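Local coordinates for protein putative Xylose isomerase (Rhodospirillum rubrum, PDB 3QXB) that binds iron(III) and manganese(II) in a xylose isomerase-like TIM barrel and may act as an isomerase, at residues D57-D60 against P61-D65; Y153-A156 against R157-I161; M229-W232 against M233-Q237. All coordinates share one frame; numbering follows the deposited sequence.

The three contacts are local and come one after another in the chain of an eight-stranded parallel barrel. Interaction 1 is a turn in the loop between strand 51-55 and helix 65-81. It is buried, and the second subunit of the assembly packs on it. Interactions 2 and 3 are turns of two outer helices, 146-170 and 229-236. Both are partly buried and meet no other chain. A carboxylate and two tryptophans organise interaction 1. An arginine beside a tyrosine marks interaction 2, while interaction 3 adds a water bridge and a sulfur-aromatic contact. Interactions 1 and 3 lie on opposite sides of the chain's centre, about 34 Å apart between centres.

Interaction 1: residues D57-D60 against P61-D65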
loop_
_atom_site.group_PDB
_atom_site.type_symbol
_atom_site.label_atom_id
_atom_site.label_comp_id
_atom_site.label_asym_id
_atom_site.label_seq_id
_atom_site.Cartn_x
_atom_site.Cartn_y
_atom_site.Cartn_z
ATOM N N ASP A 57 -5.789 -7.002 0.818
ATOM C CA ASP A 57 -4.514 -6.875 1.526
ATOM C C ASP A 57 -4.129 -8.105 2.382
ATOM O O ASP A 57 -3.036 -8.147 2.911
ATOM C CB ASP A 57 -4.477 -5.585 2.383
ATOM C CG ASP A 57 -4.196 -4.311 1.562
ATOM O OD1 ASP A 57 -3.914 -4.364 0.332
ATOM O OD2 ASP A 57 -4.267 -3.203 2.141
ATOM N N LEU A 58 -5.009 -9.089 2.539
ATOM C CA LEU A 58 -4.657 -10.323 3.253
ATOM C C LEU A 58 -4.256 -11.408 2.266
ATOM O O LEU A 58 -3.338 -12.155 2.548
ATOM C CB LEU A 58 -5.812 -10.832 4.115
ATOM C CG LEU A 58 -6.063 -10.118 5.440
ATOM C CD1 LEU A 58 -7.428 -10.565 6.050
ATOM C CD2 LEU A 58 -4.952 -10.428 6.390
ATOM N N THR A 59 -4.906 -11.448 1.088
ATOM C CA THR A 59 -4.571 -12.383 0.039
ATOM C C THR A 59 -4.697 -11.668 -1.328
ATOM O O THR A 59 -5.810 -11.317 -1.748
ATOM C CB THR A 59 -5.466 -13.708 0.095
ATOM O OG1 THR A 59 -6.818 -13.395 -0.093
ATOM C CG2 THR A 59 -5.305 -14.510 1.409
ATOM N N ASP A 60 -3.545 -11.483 -2.001
ATOM C CA ASP A 60 -3.449 -10.698 -3.219
ATOM C C ASP A 60 -4.161 -11.458 -4.359
ATOM O O ASP A 60 -3.839 -12.605 -4.638
ATOM C CB ASP A 60 -1.964 -10.492 -3.591
ATOM C CG ASP A 60 -1.746 -9.441 -4.669
ATOM O OD1 ASP A 60 -2.718 -9.067 -5.390
ATOM O OD2 ASP A 60 -0.557 -9.031 -4.841
ATOM N N PRO A 61 -5.139 -10.815 -5.019
ATOM C CA PRO A 61 -5.807 -11.383 -6.203
ATOM C C PRO A 61 -4.809 -11.860 -7.268
ATOM O O PRO A 61 -5.037 -12.848 -7.940
ATOM C CB PRO A 61 -6.650 -10.196 -6.719
ATOM C CG PRO A 61 -7.030 -9.432 -5.488
ATOM C CD PRO A 61 -5.744 -9.537 -4.617
ATOM N N TRP A 62 -3.708 -11.161 -7.413
ATOM C CA TRP A 62 -2.627 -11.549 -8.350
ATOM C C TRP A 62 -1.892 -12.864 -8.020
ATOM O O TRP A 62 -1.263 -13.467 -8.888
ATOM C CB TRP A 62 -1.619 -10.423 -8.492
ATOM C CG TRP A 62 -2.119 -9.253 -9.244
ATOM C CD1 TRP A 62 -2.348 -8.024 -8.754
ATOM C CD2 TRP A 62 -2.403 -9.193 -10.635
ATOM N NE1 TRP A 62 -2.795 -7.190 -9.743
ATOM C CE2 TRP A 62 -2.869 -7.895 -10.906
ATOM C CE3 TRP A 62 -2.390 -10.136 -11.669
ATOM C CZ2 TRP A 62 -3.248 -7.489 -12.182
ATOM C CZ3 TRP A 62 -2.787 -9.742 -12.923
ATOM C CH2 TRP A 62 -3.182 -8.443 -13.177
ATOM N N TRP A 63 -1.930 -13.311 -6.782
ATOM C CA TRP A 63 -1.245 -14.571 -6.421
ATOM C C TRP A 63 -1.754 -15.747 -7.269
ATOM O O TRP A 63 -2.909 -15.742 -7.658
ATOM C CB TRP A 63 -1.455 -14.890 -4.953
ATOM C CG TRP A 63 -0.719 -14.020 -3.994
ATOM C CD1 TRP A 63 0.270 -13.089 -4.268
ATOM C CD2 TRP A 63 -0.893 -14.009 -2.581
ATOM N NE1 TRP A 63 0.684 -12.497 -3.099
ATOM C CE2 TRP A 63 0.008 -13.067 -2.053
ATOM C CE3 TRP A 63 -1.707 -14.733 -1.700
ATOM C CZ2 TRP A 63 0.105 -12.824 -0.675
ATOM C CZ3 TRP A 63 -1.599 -14.499 -0.347
ATOM C CH2 TRP A 63 -0.747 -13.516 0.151
ATOM N N PRO A 64 -0.920 -16.760 -7.530
ATOM C CA PRO A 64 -1.407 -17.921 -8.267
ATOM C C PRO A 64 -2.621 -18.524 -7.588
ATOM O O PRO A 64 -2.703 -18.554 -6.344
ATOM C CB PRO A 64 -0.206 -18.882 -8.296
ATOM C CG PRO A 64 0.960 -18.033 -8.089
ATOM C CD PRO A 64 0.539 -16.819 -7.318
ATOM N N ASP A 65 -3.579 -18.904 -8.425
ATOM C CA ASP A 65 -4.913 -19.283 -7.998
ATOM C C ASP A 65 -4.905 -20.317 -6.880
ATOM O O ASP A 65 -5.649 -20.195 -5.921
ATOM C CB ASP A 65 -5.701 -19.904 -9.170
ATOM C CG ASP A 65 -5.971 -18.925 -10.279
ATOM O OD1 ASP A 65 -5.271 -17.889 -10.344
ATOM O OD2 ASP A 65 -6.854 -19.193 -11.112
HETATM O O HOH W 1 1.581 -9.776 -3.282
#
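Asp60 is bonded to Trp62 and Trp63 through two different oxygens. The backbone N of Trp63 donates to Asp60 O at 3.0 Å. This bond closes a type I beta turn from Asp60 to Trp63. The backbone N of Trp62 donates to Asp60 OD1 at 3.1 Å. It meets that oxygen from above the carboxylate plane, 61° out of it. The Asp60 side chain has CG anti to the backbone N (chi1 -168°), which carries the carboxylate forward over the turn. A water extends the network on the other oxygen. It donates to Asp60 OD2 at 2.7 Å and accepts from Trp63 NE1 at 2.9 Å.

The Trp63 ring folds back over the start of the turn. Asp60 CB sits over its five-membered ring, 3.4 Å from the centroid and 12° off the normal, a CH-pi contact. The backbone N of Asp60 lies over the same indole. Farther out, Thr59 CA touches Trp63 CZ3 at 3.7 Å. The Trp62 indole leads the other way. Asp60 OD1 lies at its edge, 3.5 Å from Trp62 CD1, with carboxylate and ring planes nearly perpendicular.

Outside the turn, Thr59 OG1 is hydrogen-bonded to Tyr54 OH. Arg118 of helix 106-125 donates to Pro61 O and Trp63 O and so joins the turn to that helix. Trp62 meets Trp63 of the second subunit edge-to-face, and Trp63 meets Trp62 of that subunit in the same way. An Asx turn is laid over a type I beta turn, both starting at Asp60. The pair leads into helix 65-81, with Pro64 as N-cap, in a beta-alpha loop of the TIM barrel that also forms part of the subunit interface.

Interaction 2: residues Y153-A156 against R157-I161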
loop_
_atom_site.group_PDB
_atom_site.type_symbol
_atom_site.label_atom_id
_atom_site.label_comp_id
_atom_site.label_asym_id
_atom_site.label_seq_id
_atom_site.Cartn_x
_atom_site.Cartn_y
_atom_site.Cartn_z
ATOM N N TYR A 153 -12.653 6.893 -19.555
ATOM C CA TYR A 153 -13.837 6.521 -18.833
ATOM C C TYR A 153 -14.776 5.633 -19.668
ATOM O O TYR A 153 -15.342 4.673 -19.142
ATOM C CB TYR A 153 -14.573 7.775 -18.331
ATOM C CG TYR A 153 -15.894 7.427 -17.725
ATOM C CD1 TYR A 153 -15.967 6.627 -16.595
ATOM C CD2 TYR A 153 -17.053 7.837 -18.305
ATOM C CE1 TYR A 153 -17.195 6.262 -16.052
ATOM C CE2 TYR A 153 -18.288 7.477 -17.781
ATOM C CZ TYR A 153 -18.348 6.687 -16.658
ATOM O OH TYR A 153 -19.586 6.382 -16.165
ATOM N N ALA A 154 -14.932 5.900 -20.972
ATOM C CA ALA A 154 -15.876 5.109 -21.743
ATOM C C ALA A 154 -15.393 3.638 -21.809
ATOM O O ALA A 154 -16.181 2.693 -21.743
ATOM C CB ALA A 154 -16.071 5.691 -23.157
ATOM N N ILE A 155 -14.081 3.473 -21.877
ATOM C CA ILE A 155 -13.491 2.148 -21.866
ATOM C C ILE A 155 -13.690 1.511 -20.497
ATOM O O ILE A 155 -14.045 0.343 -20.404
ATOM C CB ILE A 155 -12.028 2.220 -22.273
ATOM C CG1 ILE A 155 -11.954 2.535 -23.781
ATOM C CG2 ILE A 155 -11.274 0.906 -21.884
ATOM C CD1 ILE A 155 -10.669 3.227 -24.230
ATOM N N ALA A 156 -13.456 2.279 -19.436
ATOM C CA ALA A 156 -13.555 1.765 -18.092
ATOM C C ALA A 156 -14.961 1.250 -17.846
ATOM O O ALA A 156 -15.132 0.175 -17.319
ATOM C CB ALA A 156 -13.189 2.814 -17.084
ATOM N N ARG A 157 -15.963 2.056 -18.205
ATOM C CA ARG A 157 -17.384 1.707 -18.030
ATOM C C ARG A 157 -17.740 0.405 -18.763
ATOM O O ARG A 157 -18.390 -0.473 -18.200
ATOM C CB ARG A 157 -18.282 2.888 -18.485
ATOM C CG ARG A 157 -19.592 2.518 -19.191
ATOM C CD ARG A 157 -20.407 3.775 -19.548
ATOM N NE ARG A 157 -19.910 4.488 -20.730
ATOM C CZ ARG A 157 -20.021 5.796 -20.930
ATOM N NH1 ARG A 157 -20.596 6.555 -20.024
ATOM N NH2 ARG A 157 -19.523 6.358 -22.026
ATOM N N ASP A 158 -17.277 0.266 -20.000
ATOM C CA ASP A 158 -17.501 -0.947 -20.756
ATOM C C ASP A 158 -16.815 -2.126 -20.049
ATOM O O ASP A 158 -17.362 -3.198 -19.987
ATOM C CB ASP A 158 -17.011 -0.820 -22.207
ATOM C CG ASP A 158 -17.883 0.112 -23.049
ATOM O OD1 ASP A 158 -19.045 0.415 -22.635
ATOM O OD2 ASP A 158 -17.393 0.555 -24.119
HETATM N N MSE A 159 -15.645 -1.907 -19.479
HETATM C CA MSE A 159 -14.981 -2.972 -18.717
HETATM C C MSE A 159 -15.823 -3.464 -17.539
HETATM O O MSE A 159 -15.872 -4.670 -17.274
HETATM C CB MSE A 159 -13.634 -2.520 -18.222
HETATM C CG MSE A 159 -12.600 -2.463 -19.337
HETATM SE SE MSE A 159 -10.883 -1.954 -18.740
HETATM C CE MSE A 159 -9.972 -2.250 -20.332
ATOM N N TRP A 160 -16.439 -2.535 -16.798
ATOM C CA TRP A 160 -17.171 -2.912 -15.600
ATOM C C TRP A 160 -18.430 -3.669 -15.967
ATOM O O TRP A 160 -18.876 -4.530 -15.213
ATOM C CB TRP A 160 -17.496 -1.709 -14.695
ATOM C CG TRP A 160 -16.345 -1.404 -13.746
ATOM C CD1 TRP A 160 -15.142 -0.895 -14.075
ATOM C CD2 TRP A 160 -16.311 -1.637 -12.337
ATOM N NE1 TRP A 160 -14.343 -0.786 -12.961
ATOM C CE2 TRP A 160 -15.030 -1.252 -11.881
ATOM C CE3 TRP A 160 -17.218 -2.160 -11.416
ATOM C CZ2 TRP A 160 -14.664 -1.320 -10.543
ATOM C CZ3 TRP A 160 -16.846 -2.244 -10.097
ATOM C CH2 TRP A 160 -15.574 -1.833 -9.673
ATOM N N ILE A 161 -19.004 -3.343 -17.116
ATOM C CA ILE A 161 -20.126 -4.098 -17.640
ATOM C C ILE A 161 -19.768 -5.546 -17.868
ATOM O O ILE A 161 -20.474 -6.434 -17.407
ATOM C CB ILE A 161 -20.700 -3.423 -18.923
ATOM C CG1 ILE A 161 -21.337 -2.088 -18.506
ATOM C CG2 ILE A 161 -21.637 -4.367 -19.664
ATOM C CD1 ILE A 161 -21.610 -1.146 -19.670
#
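The backbone N of Arg157 donates to Tyr153 O at 2.8 Å, the shortest backbone bond between the two segments. It is nearly straight at the hydrogen. The next three bonds continue the same i to i+4 pattern, from Asp158 to Ala154, Met159 to Ile155 and Trp160 to Ala156.

The side chains of Tyr153 and Arg157 meet one turn apart. Tyr153 has CG anti to its backbone N (chi1 173°), while the Arg157 chain bends at chi3 (78°) and turns its guanidinium back toward the ring. Arg157 was modelled in two conformers, and its side-chain contacts hold for the one described. In it, Arg157 NH1 lies 3.3 Å from Tyr153 CE2. The two planes are 68° apart, so the groups do not stack flat. Asp199 OD2 forms a salt bridge with Arg157 NH1 and a hydrogen bond with Tyr153 OH.

On another side of the helix, Ile155 and the selenomethionine Met159 lie side by side and point the same way. Ile155 CG2 touches Met159 CE at 3.8 Å. Ala156 O lies at the edge of the Trp160 ring, in its plane, 3.4 Å from Trp160 CD1.

Ile155, Met159 and Trp160 pack on helix 106-125, and Tyr153 and Ile161 on helix 190-200. Helix 146-170 thus packs between these two in the barrel's outer layer, and the chain then runs on to strand 174-177.

Interaction 3: residues M229-W232 against M233-Q237; sequences MDHW and MDLCQ
His231 has CG anti to the backbone N (chi1 173°), which swings its imidazole along the helix to Leu235. In Leu235, CG is anti to the carbonyl carbon, and its CD1 comes within 3.6 Å of His231 CE1. The two side chains cross at a slant. At the ring edge, in plane, a water lies 3.1 Å from His231 ND1. The same water donates to Asp234 OD2 at 2.7 Å, bridging residues three apart.

Trp232 and Cys236 pair on a more buried side. Cys236 SG is 5.0 Å from the centroid of the Trp232 six-membered ring and 48° off its normal, an oblique sulfur-aromatic contact. The backbone N of Cys236 also donates to Trp232 O at 2.7 Å, with a bent angle of 136° at the hydrogen. Three further i to i+4 bonds join the segments.

Asp230 OD1 forms a salt bridge with Lys275 NZ and a hydrogen bond with Tyr276 OH. Both Trp232 and Cys236 pack on helix 190-200, while the selenomethionines Met229 and Met233 lie on strand 240-245. This is a short outer helix of the TIM barrel, leading into that strand. The Trp232 side chain is about 7 Å from that of His216, a metal ligand.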
loop_
_atom_site.group_PDB
_atom_site.type_symbol
_atom_site.label_atom_id
_atom_site.label_comp_id
_atom_site.label_asym_id
_atom_site.label_seq_id
_atom_site.Cartn_x
_atom_site.Cartn_y
_atom_site.Cartn_z
HETATM N N MSE A 229 -22.706 14.261 4.447
HETATM C CA MSE A 229 -23.330 13.043 3.985
HETATM C C MSE A 229 -24.732 13.260 3.485
HETATM O O MSE A 229 -25.162 12.490 2.655
HETATM C CB MSE A 229 -23.258 11.948 5.043
HETATM C CG MSE A 229 -21.843 11.415 5.256
HETATM SE SE MSE A 229 -21.178 10.451 3.751
HETATM C CE MSE A 229 -22.437 9.000 3.806
ATOM N N ASP A 230 -25.422 14.324 3.928
ATOM C CA ASP A 230 -26.777 14.601 3.415
ATOM C C ASP A 230 -26.734 14.899 1.918
ATOM O O ASP A 230 -27.670 14.565 1.196
ATOM C CB ASP A 230 -27.470 15.764 4.149
ATOM C CG ASP A 230 -27.816 15.432 5.590
ATOM O OD1 ASP A 230 -28.382 14.345 5.873
ATOM O OD2 ASP A 230 -27.532 16.279 6.450
ATOM N N HIS A 231 -25.654 15.536 1.465
ATOM C CA HIS A 231 -25.495 15.827 0.042
ATOM C C HIS A 231 -25.331 14.514 -0.738
ATOM O O HIS A 231 -25.783 14.388 -1.870
ATOM C CB HIS A 231 -24.288 16.754 -0.172
ATOM C CG HIS A 231 -23.937 16.971 -1.609
ATOM N ND1 HIS A 231 -24.744 17.685 -2.467
ATOM C CD2 HIS A 231 -22.858 16.578 -2.335
ATOM C CE1 HIS A 231 -24.191 17.696 -3.670
ATOM N NE2 HIS A 231 -23.048 17.036 -3.617
ATOM N N TRP A 232 -24.693 13.529 -0.109
ATOM C CA TRP A 232 -24.497 12.221 -0.744
ATOM C C TRP A 232 -25.851 11.505 -0.843
ATOM O O TRP A 232 -26.191 10.964 -1.905
ATOM C CB TRP A 232 -23.399 11.427 -0.021
ATOM C CG TRP A 232 -22.065 11.836 -0.539
ATOM C CD1 TRP A 232 -21.349 12.927 -0.178
ATOM C CD2 TRP A 232 -21.324 11.195 -1.591
ATOM N NE1 TRP A 232 -20.199 13.006 -0.930
ATOM C CE2 TRP A 232 -20.164 11.948 -1.801
ATOM C CE3 TRP A 232 -21.548 10.060 -2.380
ATOM C CZ2 TRP A 232 -19.211 11.599 -2.745
ATOM C CZ3 TRP A 232 -20.604 9.710 -3.336
ATOM C CH2 TRP A 232 -19.450 10.480 -3.511
HETATM N N MSE A 233 -26.653 11.546 0.212
HETATM C CA MSE A 233 -27.997 10.963 0.124
HETATM C C MSE A 233 -28.884 11.700 -0.898
HETATM O O MSE A 233 -29.631 11.059 -1.642
HETATM C CB MSE A 233 -28.679 10.919 1.492
HETATM C CG MSE A 233 -27.940 10.043 2.516
HETATM SE SE MSE A 233 -27.470 8.287 1.884
HETATM C CE MSE A 233 -28.706 7.214 2.923
ATOM N N ASP A 234 -28.793 13.028 -0.955
ATOM C CA ASP A 234 -29.600 13.787 -1.923
ATOM C C ASP A 234 -29.347 13.346 -3.368
ATOM O O ASP A 234 -30.266 13.185 -4.146
ATOM C CB ASP A 234 -29.360 15.292 -1.801
ATOM C CG ASP A 234 -29.866 15.871 -0.475
ATOM O OD1 ASP A 234 -30.757 15.253 0.157
ATOM O OD2 ASP A 234 -29.339 16.934 -0.055
ATOM N N LEU A 235 -28.095 13.111 -3.727
ATOM C CA LEU A 235 -27.773 12.787 -5.106
ATOM C C LEU A 235 -27.669 11.263 -5.370
ATOM O O LEU A 235 -27.856 10.812 -6.503
ATOM C CB LEU A 235 -26.477 13.516 -5.505
ATOM C CG LEU A 235 -26.505 15.052 -5.536
ATOM C CD1 LEU A 235 -25.258 15.510 -6.270
ATOM C CD2 LEU A 235 -27.815 15.681 -6.155
ATOM N N CYS A 236 -27.360 10.474 -4.338
ATOM C CA CYS A 236 -26.965 9.061 -4.524
ATOM C C CYS A 236 -27.681 8.008 -3.662
ATOM O O CYS A 236 -27.404 6.841 -3.800
ATOM C CB CYS A 236 -25.461 8.925 -4.303
ATOM S SG CYS A 236 -24.430 9.893 -5.439
ATOM N N GLN A 237 -28.599 8.405 -2.789
ATOM C CA GLN A 237 -29.171 7.460 -1.830
ATOM C C GLN A 237 -29.578 6.069 -2.377
ATOM O O GLN A 237 -29.174 5.068 -1.786
ATOM C CB GLN A 237 -30.368 8.045 -1.072
ATOM C CG GLN A 237 -30.933 6.993 -0.091
ATOM C CD GLN A 237 -31.899 7.523 0.931
ATOM O OE1 GLN A 237 -32.328 8.663 0.878
ATOM N NE2 GLN A 237 -32.226 6.684 1.887
HETATM O O HOH W 2 -27.660 18.418 -1.603
#